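Long-range contact in Ton_1535 (Thermococcus onnurineus, PDB 3ZPJ), which is of unknown function but folds as an all-helical alpha-solenoid protein whose regular superhelix is marked by a left-handed helical turn: residues A[110-124]-A[136-149]. Sequence-based numbering, arbitrary orientation.
Sequences PIEKGMVLSTLAYHL and IFNIAFDTIIGAET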
# COMPACT_ATOMS: atom_id res chain seq x y z
N PRO A 110 25.72 15.10 -3.11
CA PRO A 110 24.25 15.22 -3.08
C PRO A 110 23.56 13.98 -3.59
O PRO A 110 22.47 13.64 -3.11
CB PRO A 110 23.95 16.43 -3.99
CG PRO A 110 25.25 16.78 -4.66
CD PRO A 110 26.37 16.21 -3.84
N ILE A 111 24.17 13.29 -4.54
CA ILE A 111 23.61 12.03 -4.98
C ILE A 111 23.72 11.02 -3.84
O ILE A 111 22.79 10.27 -3.60
CB ILE A 111 24.25 11.51 -6.30
CG1 ILE A 111 23.98 12.49 -7.44
CG2 ILE A 111 23.66 10.15 -6.68
CD1 ILE A 111 24.48 12.02 -8.77
N GLU A 112 24.83 11.03 -3.10
CA GLU A 112 24.89 10.11 -1.97
C GLU A 112 23.84 10.49 -0.92
O GLU A 112 23.07 9.64 -0.46
CB GLU A 112 26.28 10.02 -1.35
CG GLU A 112 26.48 8.75 -0.51
CD GLU A 112 27.85 8.68 0.16
OE1 GLU A 112 28.70 9.55 -0.14
OE2 GLU A 112 28.07 7.76 0.98
N LYS A 113 23.79 11.78 -0.57
CA LYS A 113 22.78 12.26 0.36
C LYS A 113 21.37 11.80 -0.01
O LYS A 113 20.64 11.29 0.83
CB LYS A 113 22.79 13.77 0.44
CG LYS A 113 21.95 14.35 1.56
CD LYS A 113 22.42 15.77 1.85
CE LYS A 113 21.45 16.53 2.74
NZ LYS A 113 22.04 17.82 3.22
N GLY A 114 21.02 11.97 -1.29
CA GLY A 114 19.69 11.64 -1.77
C GLY A 114 19.37 10.19 -1.54
O GLY A 114 18.26 9.84 -1.15
N MET A 115 20.36 9.34 -1.79
CA MET A 115 20.21 7.89 -1.67
C MET A 115 19.93 7.49 -0.23
O MET A 115 19.01 6.71 0.06
CB MET A 115 21.48 7.20 -2.15
CG MET A 115 21.76 7.37 -3.63
SD MET A 115 20.68 6.35 -4.63
CE MET A 115 21.93 5.61 -5.66
N VAL A 116 20.74 8.03 0.66
CA VAL A 116 20.58 7.79 2.08
C VAL A 116 19.22 8.30 2.54
O VAL A 116 18.53 7.60 3.27
CB VAL A 116 21.71 8.46 2.89
CG1 VAL A 116 21.36 8.52 4.36
CG2 VAL A 116 23.02 7.72 2.66
N LEU A 117 18.82 9.49 2.10
CA LEU A 117 17.51 10.01 2.53
C LEU A 117 16.33 9.10 2.16
O LEU A 117 15.39 8.93 2.94
CB LEU A 117 17.26 11.41 2.01
CG LEU A 117 18.22 12.41 2.63
CD1 LEU A 117 17.99 13.78 2.02
CD2 LEU A 117 17.99 12.43 4.12
N SER A 118 16.39 8.50 0.98
CA SER A 118 15.26 7.70 0.51
C SER A 118 15.16 6.39 1.28
O SER A 118 14.08 5.82 1.39
CB SER A 118 15.32 7.47 -1.00
OG SER A 118 16.63 7.15 -1.41
N THR A 119 16.30 5.91 1.78
CA THR A 119 16.38 4.72 2.62
C THR A 119 15.72 5.03 3.95
O THR A 119 14.91 4.25 4.48
CB THR A 119 17.87 4.30 2.89
OG1 THR A 119 18.45 3.78 1.70
CG2 THR A 119 17.95 3.22 3.97
N LEU A 120 16.07 6.18 4.49
CA LEU A 120 15.51 6.67 5.73
C LEU A 120 14.02 6.92 5.55
O LEU A 120 13.22 6.59 6.43
CB LEU A 120 16.24 7.95 6.10
CG LEU A 120 15.75 9.03 7.05
CD1 LEU A 120 15.09 8.50 8.29
CD2 LEU A 120 16.98 9.87 7.43
N ALA A 121 13.64 7.49 4.42
CA ALA A 121 12.23 7.65 4.11
C ALA A 121 11.54 6.28 4.06
O ALA A 121 10.41 6.12 4.52
CB ALA A 121 12.05 8.36 2.79
N TYR A 122 12.22 5.29 3.50
CA TYR A 122 11.63 3.96 3.41
C TYR A 122 11.41 3.42 4.81
O TYR A 122 10.36 2.82 5.09
CB TYR A 122 12.50 3.01 2.59
CG TYR A 122 12.11 1.56 2.74
CD1 TYR A 122 11.02 1.04 2.05
CD2 TYR A 122 12.81 0.71 3.59
CE1 TYR A 122 10.65 -0.27 2.18
CE2 TYR A 122 12.43 -0.61 3.74
CZ TYR A 122 11.35 -1.10 3.02
OH TYR A 122 10.97 -2.41 3.15
N HIS A 123 12.39 3.65 5.71
CA HIS A 123 12.23 3.20 7.10
C HIS A 123 11.12 3.93 7.85
O HIS A 123 10.38 3.32 8.63
CB HIS A 123 13.56 3.19 7.85
CG HIS A 123 14.46 2.09 7.39
ND1 HIS A 123 14.33 0.79 7.85
CD2 HIS A 123 15.46 2.07 6.48
CE1 HIS A 123 15.23 0.03 7.24
NE2 HIS A 123 15.92 0.78 6.41
N LEU A 124 10.96 5.22 7.56
CA LEU A 124 9.85 5.97 8.12
C LEU A 124 8.51 5.35 7.72
O LEU A 124 7.56 5.33 8.50
CB LEU A 124 9.92 7.42 7.68
CG LEU A 124 10.89 8.31 8.46
CD1 LEU A 124 11.09 9.61 7.69
CD2 LEU A 124 10.34 8.59 9.88
N ILE A 136 10.29 13.21 3.40
CA ILE A 136 11.69 12.89 3.27
C ILE A 136 12.01 12.38 1.87
O ILE A 136 13.05 12.73 1.29
CB ILE A 136 12.12 11.88 4.34
CG1 ILE A 136 11.93 12.50 5.73
CG2 ILE A 136 13.56 11.42 4.12
CD1 ILE A 136 12.58 13.86 5.90
N PHE A 137 11.12 11.57 1.31
CA PHE A 137 11.30 11.12 -0.07
C PHE A 137 11.42 12.34 -0.98
O PHE A 137 12.23 12.35 -1.90
CB PHE A 137 10.13 10.24 -0.54
CG PHE A 137 10.33 8.76 -0.30
CD1 PHE A 137 11.41 8.09 -0.87
CD2 PHE A 137 9.42 8.04 0.46
CE1 PHE A 137 11.59 6.72 -0.67
CE2 PHE A 137 9.59 6.66 0.67
CZ PHE A 137 10.67 6.00 0.10
N ASN A 138 10.60 13.36 -0.72
CA ASN A 138 10.59 14.55 -1.55
C ASN A 138 11.85 15.37 -1.40
O ASN A 138 12.35 15.92 -2.38
CB ASN A 138 9.36 15.40 -1.25
CG ASN A 138 8.16 14.96 -2.06
OD1 ASN A 138 7.28 14.27 -1.57
ND2 ASN A 138 8.15 15.33 -3.33
N ILE A 139 12.36 15.47 -0.17
CA ILE A 139 13.64 16.11 0.07
C ILE A 139 14.73 15.29 -0.64
O ILE A 139 15.62 15.86 -1.28
CB ILE A 139 13.99 16.19 1.57
CG1 ILE A 139 12.85 16.80 2.38
CG2 ILE A 139 15.28 16.98 1.79
CD1 ILE A 139 12.26 18.03 1.77
N ALA A 140 14.65 13.96 -0.53
CA ALA A 140 15.66 13.12 -1.17
C ALA A 140 15.67 13.45 -2.65
O ALA A 140 16.71 13.75 -3.22
CB ALA A 140 15.39 11.65 -0.95
N PHE A 141 14.48 13.46 -3.25
CA PHE A 141 14.31 13.77 -4.67
C PHE A 141 14.82 15.17 -5.04
O PHE A 141 15.55 15.31 -6.02
CB PHE A 141 12.85 13.60 -5.09
CG PHE A 141 12.57 13.95 -6.54
CD1 PHE A 141 12.84 13.04 -7.56
CD2 PHE A 141 11.99 15.17 -6.88
CE1 PHE A 141 12.56 13.36 -8.89
CE2 PHE A 141 11.70 15.48 -8.20
CZ PHE A 141 11.99 14.57 -9.20
N ASP A 142 14.46 16.18 -4.25
CA ASP A 142 14.93 17.55 -4.49
C ASP A 142 16.45 17.61 -4.40
O ASP A 142 17.08 18.41 -5.07
CB ASP A 142 14.34 18.55 -3.48
CG ASP A 142 12.82 18.63 -3.51
OD1 ASP A 142 12.20 18.27 -4.54
OD2 ASP A 142 12.23 19.05 -2.49
N THR A 143 17.03 16.78 -3.54
CA THR A 143 18.47 16.81 -3.33
C THR A 143 19.20 16.36 -4.57
O THR A 143 20.19 16.97 -4.97
CB THR A 143 18.89 15.93 -2.14
OG1 THR A 143 18.18 16.35 -0.98
CG2 THR A 143 20.40 16.04 -1.87
N ILE A 144 18.71 15.29 -5.20
CA ILE A 144 19.37 14.76 -6.38
C ILE A 144 19.14 15.68 -7.58
O ILE A 144 20.09 16.19 -8.19
CB ILE A 144 18.90 13.35 -6.68
CG1 ILE A 144 19.43 12.40 -5.61
CG2 ILE A 144 19.39 12.91 -8.07
CD1 ILE A 144 18.90 10.99 -5.72
N ILE A 145 17.87 15.93 -7.88
CA ILE A 145 17.51 16.80 -8.99
C ILE A 145 18.16 18.20 -8.96
O ILE A 145 18.35 18.82 -10.00
CB ILE A 145 15.98 16.97 -9.08
CG1 ILE A 145 15.57 17.33 -10.51
CG2 ILE A 145 15.51 18.02 -8.11
CD1 ILE A 145 15.57 16.14 -11.43
N GLY A 146 18.49 18.70 -7.78
CA GLY A 146 19.03 20.04 -7.70
C GLY A 146 20.53 20.06 -7.85
O GLY A 146 21.13 21.11 -8.07
N ALA A 147 21.15 18.89 -7.71
CA ALA A 147 22.60 18.76 -7.74
C ALA A 147 23.16 19.16 -9.10
O ALA A 147 22.46 19.11 -10.12
CB ALA A 147 23.02 17.36 -7.39
N GLU A 148 24.43 19.56 -9.12
CA GLU A 148 25.02 20.09 -10.33
C GLU A 148 25.98 19.11 -10.97
O GLU A 148 27.07 19.48 -11.40
CB GLU A 148 25.74 21.42 -10.04
CG GLU A 148 25.83 22.34 -11.25
CD GLU A 148 26.77 23.51 -11.04
OE1 GLU A 148 27.34 23.62 -9.93
OE2 GLU A 148 26.95 24.31 -11.97
N THR A 149 25.58 17.84 -11.04
CA THR A 149 26.30 16.87 -11.85
C THR A 149 25.59 16.78 -13.18
O THR A 149 24.67 17.55 -13.45
CB THR A 149 26.34 15.50 -11.20
OG1 THR A 149 26.16 15.62 -9.79
CG2 THR A 149 27.69 14.83 -11.48
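The methyl of A121 sits over the centre of one face of the F137 ring. Its CB lies 3.4 Å from the ring centroid and 8° off the ring normal, a CH-pi contact. The CE1 corner of F137 also reaches S118, passing 3.8 Å from its CB. CZ comes near the backbone N of Y122. A glycine in place of F137 would probably leave the A121 methyl without its aromatic face, open a gap beside S118 and take away a contact with L165 of helix 151-170.

I136 enters a hole formed by L117, L120, A121 and L124. Its CG2 is anti to the backbone N (chi1 of -62° for CG1), which turns this methyl to A121 CB at 3.7 Å. Its CG1 branch meets L124 CD1 at 3.6 Å, the two side chains crossing at about a right angle. L117 is a knob in return, among I136, I139, A140 and T143. Its CB rests on A140 CB at 3.5 Å.

The helices come close where G114 faces A140, their CA atoms 4.3 Å apart. With no side chain, G114 lets I144 CG1 lie close to its CA. T143 fits among P110, K113, G114 and L117, turning its methyl CG2 to this hole. Its OG1 bonds back to I139 O at 2.6 Å, so the hydroxyl is satisfied within its own helix. P110 CG touches A147 CB in the chain that follows.

No hydrogen bond joins the segments. Helix 151-170 adds I158 against I144, while helix 90-104 packs on L117 and L120. The axes of 110-124 and 136-146 come within 8.0 Å, with N-to-C directions 165° apart, so the helices are antiparallel. This is a helical hairpin with knobs-into-holes packing, of the kind that alpha-solenoids stack side by side.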